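Local coordinates for putative S41 protease (Bacteroides fragilis NCTC 9343, PDB 3K50), which probably hydrolyses peptide bonds as a serine-type protease of family S41, although its function has not been established, at residues A[90-95]-A[120-125]; A[297-302]-A[321-326]; A[327-332]-A[359-364]. All blocks are in the same frame, centred on the assembly; numbering follows the deposited sequence. Where two conformers were deposited one is given.

Contact 1: A[90-95]-A[120-125]; sequences YNALIS and DYITKK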
# COMPACT_ATOMS: atom_id res chain seq x y z
N TYR A 90 -11.91 8.83 -22.89
CA TYR A 90 -12.03 8.48 -21.48
C TYR A 90 -11.65 9.67 -20.65
O TYR A 90 -10.88 10.49 -21.09
CB TYR A 90 -11.06 7.36 -21.11
CG TYR A 90 -11.35 6.03 -21.74
CD1 TYR A 90 -10.96 5.74 -23.06
CD2 TYR A 90 -11.98 5.04 -21.01
CE1 TYR A 90 -11.25 4.49 -23.62
CE2 TYR A 90 -12.27 3.83 -21.54
CZ TYR A 90 -11.92 3.56 -22.85
OH TYR A 90 -12.21 2.32 -23.32
N ASN A 91 -12.22 9.74 -19.46
CA ASN A 91 -11.86 10.73 -18.44
C ASN A 91 -11.03 10.02 -17.38
O ASN A 91 -11.35 8.89 -17.01
CB ASN A 91 -13.10 11.35 -17.81
CG ASN A 91 -13.84 12.25 -18.76
OD1 ASN A 91 -13.23 13.02 -19.48
ND2 ASN A 91 -15.18 12.19 -18.74
N ALA A 92 -9.96 10.66 -16.90
CA ALA A 92 -9.10 10.07 -15.88
C ALA A 92 -9.38 10.66 -14.47
O ALA A 92 -9.07 11.83 -14.20
CB ALA A 92 -7.61 10.23 -16.25
N LEU A 93 -9.95 9.85 -13.58
CA LEU A 93 -10.26 10.26 -12.22
C LEU A 93 -9.01 10.11 -11.36
O LEU A 93 -8.50 9.00 -11.21
CB LEU A 93 -11.40 9.39 -11.63
CG LEU A 93 -11.75 9.62 -10.16
CD1 LEU A 93 -12.06 11.08 -9.92
CD2 LEU A 93 -12.93 8.75 -9.67
N ILE A 94 -8.54 11.22 -10.77
CA ILE A 94 -7.31 11.18 -9.95
C ILE A 94 -7.58 10.57 -8.58
O ILE A 94 -8.48 11.03 -7.87
CB ILE A 94 -6.67 12.59 -9.85
CG1 ILE A 94 -6.22 13.02 -11.25
CG2 ILE A 94 -5.49 12.56 -8.87
CD1 ILE A 94 -5.72 14.48 -11.37
N SER A 95 -6.79 9.56 -8.19
CA SER A 95 -6.93 8.86 -6.95
C SER A 95 -5.85 9.21 -5.89
O SER A 95 -6.05 8.93 -4.75
CB SER A 95 -6.80 7.35 -7.21
OG SER A 95 -5.52 7.05 -7.83
N ASP A 120 -6.60 17.42 -26.98
CA ASP A 120 -6.97 16.12 -27.51
C ASP A 120 -7.52 15.20 -26.41
O ASP A 120 -7.11 15.26 -25.25
CB ASP A 120 -5.75 15.45 -28.14
CG ASP A 120 -5.21 16.19 -29.36
OD1 ASP A 120 -5.75 17.25 -29.76
OD2 ASP A 120 -4.23 15.67 -29.93
N TYR A 121 -8.42 14.30 -26.80
CA TYR A 121 -9.03 13.36 -25.88
C TYR A 121 -8.04 12.33 -25.37
O TYR A 121 -6.98 12.13 -25.95
CB TYR A 121 -10.20 12.64 -26.54
CG TYR A 121 -11.36 13.57 -26.81
CD1 TYR A 121 -12.20 13.97 -25.77
CD2 TYR A 121 -11.63 14.03 -28.08
CE1 TYR A 121 -13.25 14.82 -25.99
CE2 TYR A 121 -12.70 14.88 -28.32
CZ TYR A 121 -13.50 15.27 -27.27
OH TYR A 121 -14.55 16.12 -27.52
N ILE A 122 -8.37 11.72 -24.25
CA ILE A 122 -7.54 10.64 -23.74
C ILE A 122 -8.18 9.38 -24.30
O ILE A 122 -9.37 9.15 -24.14
CB ILE A 122 -7.48 10.56 -22.22
CG1 ILE A 122 -7.02 11.92 -21.63
CG2 ILE A 122 -6.55 9.44 -21.85
CD1 ILE A 122 -7.11 12.00 -20.07
N THR A 123 -7.37 8.60 -25.00
CA THR A 123 -7.77 7.39 -25.64
C THR A 123 -6.81 6.32 -25.13
O THR A 123 -5.75 6.66 -24.57
CB THR A 123 -7.61 7.52 -27.17
OG1 THR A 123 -6.20 7.54 -27.49
CG2 THR A 123 -8.29 8.82 -27.72
N LYS A 124 -7.14 5.05 -25.34
CA LYS A 124 -6.25 3.96 -24.90
C LYS A 124 -4.85 4.04 -25.56
O LYS A 124 -3.82 3.67 -24.93
CB LYS A 124 -6.90 2.59 -25.15
CG LYS A 124 -7.95 2.21 -24.12
CD LYS A 124 -7.30 1.77 -22.81
CE LYS A 124 -8.31 1.38 -21.75
NZ LYS A 124 -7.61 0.93 -20.49
N LYS A 125 -4.81 4.56 -26.78
CA LYS A 125 -3.54 4.71 -27.48
C LYS A 125 -2.59 5.64 -26.72
O LYS A 125 -1.40 5.35 -26.59
CB LYS A 125 -3.74 5.28 -28.90
CG LYS A 125 -2.46 5.69 -29.62
O HOH W 1 -10.79 12.57 -22.90

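Contact 2: A[297-302]-A[321-326]; sequences TTNATR and IGTKTA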
# COMPACT_ATOMS: atom_id res chain seq x y z
N THR A 297 -9.36 -0.37 3.75
CA THR A 297 -8.69 -1.38 2.89
C THR A 297 -9.23 -1.51 1.48
O THR A 297 -10.34 -1.10 1.23
CB THR A 297 -8.81 -2.82 3.57
OG1 THR A 297 -10.19 -3.24 3.65
CG2 THR A 297 -8.25 -2.81 4.97
N THR A 298 -8.39 -1.98 0.55
CA THR A 298 -8.83 -2.39 -0.77
C THR A 298 -8.02 -3.62 -1.12
O THR A 298 -7.20 -4.10 -0.31
CB THR A 298 -8.66 -1.32 -1.88
OG1 THR A 298 -7.26 -1.09 -2.14
CG2 THR A 298 -9.41 -0.00 -1.54
N ASN A 299 -8.27 -4.15 -2.31
CA ASN A 299 -7.50 -5.26 -2.83
C ASN A 299 -6.01 -4.90 -2.90
O ASN A 299 -5.19 -5.78 -2.94
CB ASN A 299 -7.94 -5.68 -4.23
CG ASN A 299 -9.38 -6.24 -4.33
OD1 ASN A 299 -9.81 -6.47 -5.46
ND2 ASN A 299 -10.13 -6.46 -3.20
N ALA A 300 -5.63 -3.62 -2.97
CA ALA A 300 -4.22 -3.28 -2.97
C ALA A 300 -3.53 -3.46 -1.63
O ALA A 300 -2.31 -3.51 -1.59
CB ALA A 300 -4.03 -1.80 -3.43
N THR A 301 -4.27 -3.50 -0.52
CA THR A 301 -3.74 -3.55 0.84
C THR A 301 -3.09 -4.89 1.02
O THR A 301 -3.76 -5.91 0.98
CB THR A 301 -4.88 -3.36 1.85
OG1 THR A 301 -5.53 -2.14 1.57
CG2 THR A 301 -4.36 -3.33 3.29
N ARG A 302 -1.78 -4.90 1.25
CA ARG A 302 -1.04 -6.16 1.17
C ARG A 302 0.10 -6.31 2.13
O ARG A 302 0.76 -5.34 2.49
CB ARG A 302 -0.43 -6.19 -0.25
CG ARG A 302 0.46 -7.37 -0.61
CD ARG A 302 1.00 -7.19 -2.01
NE ARG A 302 -0.01 -7.41 -3.03
CZ ARG A 302 -0.31 -8.59 -3.59
NH1 ARG A 302 0.31 -9.71 -3.26
NH2 ARG A 302 -1.25 -8.65 -4.49
N ILE A 321 -13.03 -1.54 6.88
CA ILE A 321 -13.97 -0.83 6.01
C ILE A 321 -13.36 -0.69 4.63
O ILE A 321 -12.24 -0.23 4.51
CB ILE A 321 -14.31 0.56 6.59
CG1 ILE A 321 -15.12 0.42 7.88
CG2 ILE A 321 -15.17 1.43 5.59
CD1 ILE A 321 -15.23 1.73 8.66
N GLY A 322 -14.07 -1.13 3.59
CA GLY A 322 -13.52 -1.02 2.20
C GLY A 322 -13.79 -2.30 1.46
O GLY A 322 -14.90 -2.78 1.51
N THR A 323 -12.76 -2.87 0.81
CA THR A 323 -12.90 -4.11 0.05
C THR A 323 -11.84 -5.09 0.55
O THR A 323 -10.93 -4.70 1.25
CB THR A 323 -12.84 -3.90 -1.47
OG1 THR A 323 -11.66 -3.19 -1.85
CG2 THR A 323 -14.12 -3.12 -2.00
N LYS A 324 -11.95 -6.34 0.18
CA LYS A 324 -11.04 -7.38 0.69
C LYS A 324 -9.56 -7.10 0.41
O LYS A 324 -9.21 -6.53 -0.66
CB LYS A 324 -11.54 -8.73 0.12
CG LYS A 324 -10.79 -9.91 0.58
CD LYS A 324 -11.60 -11.20 0.74
CE LYS A 324 -11.65 -12.15 -0.43
NZ LYS A 324 -11.55 -13.60 0.16
N THR A 325 -8.68 -7.44 1.37
CA THR A 325 -7.22 -7.27 1.25
C THR A 325 -6.64 -8.31 0.29
O THR A 325 -7.35 -9.17 -0.17
CB THR A 325 -6.48 -7.30 2.62
OG1 THR A 325 -6.59 -8.61 3.22
CG2 THR A 325 -7.06 -6.24 3.53
N ALA A 326 -5.35 -8.21 -0.01
CA ALA A 326 -4.70 -9.00 -1.07
C ALA A 326 -4.51 -10.48 -0.78
O ALA A 326 -4.48 -11.30 -1.69
CB ALA A 326 -3.35 -8.41 -1.40
O HOH W 2 -10.70 -3.13 -4.50

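Contact 3: A[327-332]-A[359-364]; sequences GEYVAT and DYATGF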
# COMPACT_ATOMS: atom_id res chain seq x y z
N GLY A 327 -4.37 -10.81 0.48
CA GLY A 327 -4.12 -12.22 0.85
C GLY A 327 -2.65 -12.63 0.94
O GLY A 327 -2.31 -13.83 0.93
N GLU A 328 -1.74 -11.67 1.04
CA GLU A 328 -0.30 -12.01 1.15
C GLU A 328 0.05 -12.33 2.64
O GLU A 328 0.42 -11.47 3.37
CB GLU A 328 0.57 -10.90 0.53
CG GLU A 328 2.02 -11.27 0.38
CD GLU A 328 2.74 -10.22 -0.39
OE1 GLU A 328 2.54 -10.18 -1.62
OE2 GLU A 328 3.46 -9.41 0.23
N TYR A 329 -0.07 -13.59 3.07
CA TYR A 329 0.03 -13.94 4.49
C TYR A 329 1.43 -14.35 4.95
O TYR A 329 1.57 -14.86 6.06
CB TYR A 329 -1.00 -15.06 4.82
CG TYR A 329 -0.83 -16.30 4.02
CD1 TYR A 329 -1.48 -16.46 2.79
CD2 TYR A 329 -0.03 -17.35 4.46
CE1 TYR A 329 -1.33 -17.60 2.06
CE2 TYR A 329 0.18 -18.50 3.68
CZ TYR A 329 -0.48 -18.64 2.50
OH TYR A 329 -0.29 -19.79 1.75
N VAL A 330 2.43 -14.21 4.07
CA VAL A 330 3.84 -14.54 4.33
C VAL A 330 4.66 -13.30 3.98
O VAL A 330 4.12 -12.37 3.33
CB VAL A 330 4.30 -15.76 3.53
CG1 VAL A 330 3.74 -17.08 4.14
CG2 VAL A 330 3.91 -15.61 2.06
N ALA A 331 5.89 -13.21 4.48
CA ALA A 331 6.71 -12.03 4.25
C ALA A 331 7.79 -12.32 3.25
O ALA A 331 8.36 -13.43 3.24
CB ALA A 331 7.33 -11.54 5.58
N THR A 332 8.12 -11.30 2.45
CA THR A 332 9.22 -11.37 1.52
C THR A 332 10.41 -10.55 2.03
O THR A 332 10.25 -9.66 2.90
CB THR A 332 8.82 -10.81 0.15
OG1 THR A 332 8.47 -9.43 0.29
CG2 THR A 332 7.61 -11.65 -0.49
N ASP A 359 -4.14 -16.89 9.19
CA ASP A 359 -5.05 -17.63 8.40
C ASP A 359 -6.04 -16.71 7.63
O ASP A 359 -7.24 -16.75 7.85
CB ASP A 359 -5.69 -18.67 9.34
CG ASP A 359 -4.65 -19.70 9.90
OD1 ASP A 359 -3.43 -19.38 10.15
OD2 ASP A 359 -5.05 -20.87 10.08
N TYR A 360 -5.48 -15.87 6.74
CA TYR A 360 -6.18 -14.93 5.89
C TYR A 360 -5.79 -15.11 4.43
O TYR A 360 -5.78 -14.14 3.67
CB TYR A 360 -5.94 -13.45 6.31
CG TYR A 360 -4.52 -13.02 6.56
CD1 TYR A 360 -3.91 -13.29 7.78
CD2 TYR A 360 -3.83 -12.22 5.64
CE1 TYR A 360 -2.66 -12.87 8.04
CE2 TYR A 360 -2.53 -11.81 5.88
CZ TYR A 360 -1.98 -12.09 7.11
OH TYR A 360 -0.70 -11.71 7.40
N ALA A 361 -5.56 -16.36 4.02
CA ALA A 361 -5.39 -16.69 2.62
C ALA A 361 -6.61 -16.09 1.89
O ALA A 361 -7.71 -16.10 2.41
CB ALA A 361 -5.34 -18.22 2.44
N THR A 362 -6.39 -15.54 0.72
CA THR A 362 -7.42 -14.87 -0.11
C THR A 362 -7.84 -13.48 0.39
O THR A 362 -8.57 -12.76 -0.31
CB THR A 362 -8.71 -15.75 -0.46
OG1 THR A 362 -9.72 -15.64 0.55
CG2 THR A 362 -8.34 -17.22 -0.71
N GLY A 363 -7.34 -13.06 1.56
CA GLY A 363 -7.57 -11.72 2.06
C GLY A 363 -8.50 -11.60 3.25
O GLY A 363 -9.25 -12.53 3.59
N PHE A 364 -8.40 -10.45 3.92
CA PHE A 364 -9.33 -10.17 5.00
C PHE A 364 -10.56 -9.53 4.39
O PHE A 364 -10.48 -8.47 3.76
CB PHE A 364 -8.75 -9.19 6.01
CG PHE A 364 -7.80 -9.81 7.02
CD1 PHE A 364 -8.27 -10.61 8.04
CD2 PHE A 364 -6.47 -9.51 6.99
CE1 PHE A 364 -7.42 -11.12 8.99
CE2 PHE A 364 -5.59 -10.02 7.96
CZ PHE A 364 -6.07 -10.83 8.94
O HOH W 3 -3.88 -15.58 -0.48
O HOH W 4 0.91 -10.22 5.85

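Contact 1: A[90-95]-A[120-125]
The side chain of Y90 runs alongside I122-K124 and carries most of this contact. It starts at CB, which lies 3.9 Å from I122 O. Chi1 of -67° sets CG anti to the carbonyl carbon and beside the backbone N, the atom that itself binds I122 O, and this keeps the first ring atoms close to the same carbonyl. The carbonyl oxygen sits at the ring edge, near its plane, with CD1 of Y90 3.9 Å from I122 O. Farther out the ring passes the alpha carbon of T123, and CE1 of Y90 then rests 4.0 Å from CG of K124. The lysine chain bends at chi2 (-76°) and carries its amino group across one face of the ring; at 5.8 Å from K124 NZ to the centroid of the Y90 ring, any cation-pi attraction is weak. K124 NZ also has a long, weak ion pair with E127.

Strand 90-97 is the second strand of the five-stranded antiparallel sheet of the PDZ domain, between strands 76-82 and 113-117. The loop 120-125 follows strand 113-117 and folds back beside the start of strand 90-97. Here the backbones are joined by a bent hydrogen bond from Y90 N to I122 O, 2.8 Å long with an N-H...O angle of 136°. A water lies between Y90 O (2.8 Å) and I122 N (2.9 Å), accepting from the latter.

I122 directs its side chain toward the strand. Its CB lies close to Y90 O, and CD1 of I122 reaches CB of A92 at 4.2 Å. L80 of strand 76-82 touches the side chains of both Y90 and A92.

Contact 2: A[297-302]-A[321-326]
I321 O, near the end of strand 317-322, accepts a hydrogen bond of 3.0 Å from T297 N. The donor strand, 292-297, runs parallel to it, and helix 304-312 links the two in a beta-alpha-beta crossover of the ClpP/crotonase-like protease domain. G322 has a positive phi (137°), a conformation open to glycine, and with no side chain in the way its alpha carbon makes a CA-H...O contact with T297 O. The same oxygen receives T323 N at 3.0 Å, the donor standing above the carbonyl plane.

T323 is used at two further atoms. T297 OG1 donates to T323 O at 2.9 Å; a chi1 of 64° holds this hydroxyl between the backbone N and carbonyl carbon of T297. T323 OG1 presses against CA and CB of T298 and shares a 2.8 Å hydrogen bond with a water, which N299 N approaches more weakly.

Next, K324 O takes a 2.7 Å bond from ND2 of N299, close to the amide plane of the asparagine. K324 NZ turns elsewhere, to T362. T325 places CG2 against the methyl groups of T297 and T301, while its hydroxyl is held by F364 and E306. A326 N donates to T301 O at 3.0 Å, almost straight out from the carbonyl, and CB of A326 lies over one face of the R302 guanidinium, 3.7 Å from R302 NH2. That guanidinium is salt-bridged to E328.

The 298-301 backbone is itself a type I turn, with an ST turn in which T298 OG1 accepts from A300 N; the same hydroxyl is hydrogen-bonded to R232 O. Two carbonyl oxygens, T298 O and K324 O, nevertheless meet at 3.2 Å. Each has its own donor, T301 N and N299 ND2 respectively, which probably offsets their mutual repulsion.

Contact 3: A[327-332]-A[359-364]
With chi1 near 58° in Y329 and 48° in Y360, each ring is set between its own backbone N and carbonyl carbon, and CB of Y329 comes to lie over a face of the Y360 ring. Y360 begins a type II beta turn that runs to G363 in the S41 protease domain, while E328 centres an inverse gamma turn on the way into strand 330-336; the contact joins these two bends.

CB of Y329 stands 3.9 Å from the centroid of the Y360 ring, close to the ring normal, as a CH-pi contact displaced toward the rim near CE2. The opposite face of that ring is taken by F364 CE2, so that Y360 is held between two residues; in turn Y360 CB sits over the centre of the F364 ring. The Y329 ring runs out beside the turn, with CE1 of Y329 4.1 Å from CB of A361.

At the other end of the turn, G327 packs against the backbone: its CA is 3.4 Å from G363 N, itself the donor of the 2.8 Å turn bond to Y360 O. No direct hydrogen bond crosses between the segments, and two waters make the polar links. One bridges G327 O and T362 N. The second, at the edge of the Y360 ring, accepts from Y360 OH at 2.7 Å and donates to E328 O at 2.8 Å.

In the fold
The three contacts follow one another along the chain. Contact 1 belongs to the PDZ domain and stands apart: its centre is about 25 Å from that of contact 2 and about 33 Å from that of contact 3, and it touches neither. Contacts 2 and 3 both lie in the S41 protease domain, with centres about 11 Å apart, and segment 321-326 runs directly into 327-332. They are tied by the R302-E328 salt bridge, the hydrogen bond of T325 with F364, and K324 with T362. Together they form one continuous set of loops, separate from the PDZ region, joining the mixed sheet to strand 330-336 of an antiparallel sheet, with E306 of helix 304-312 bonded to residues of both.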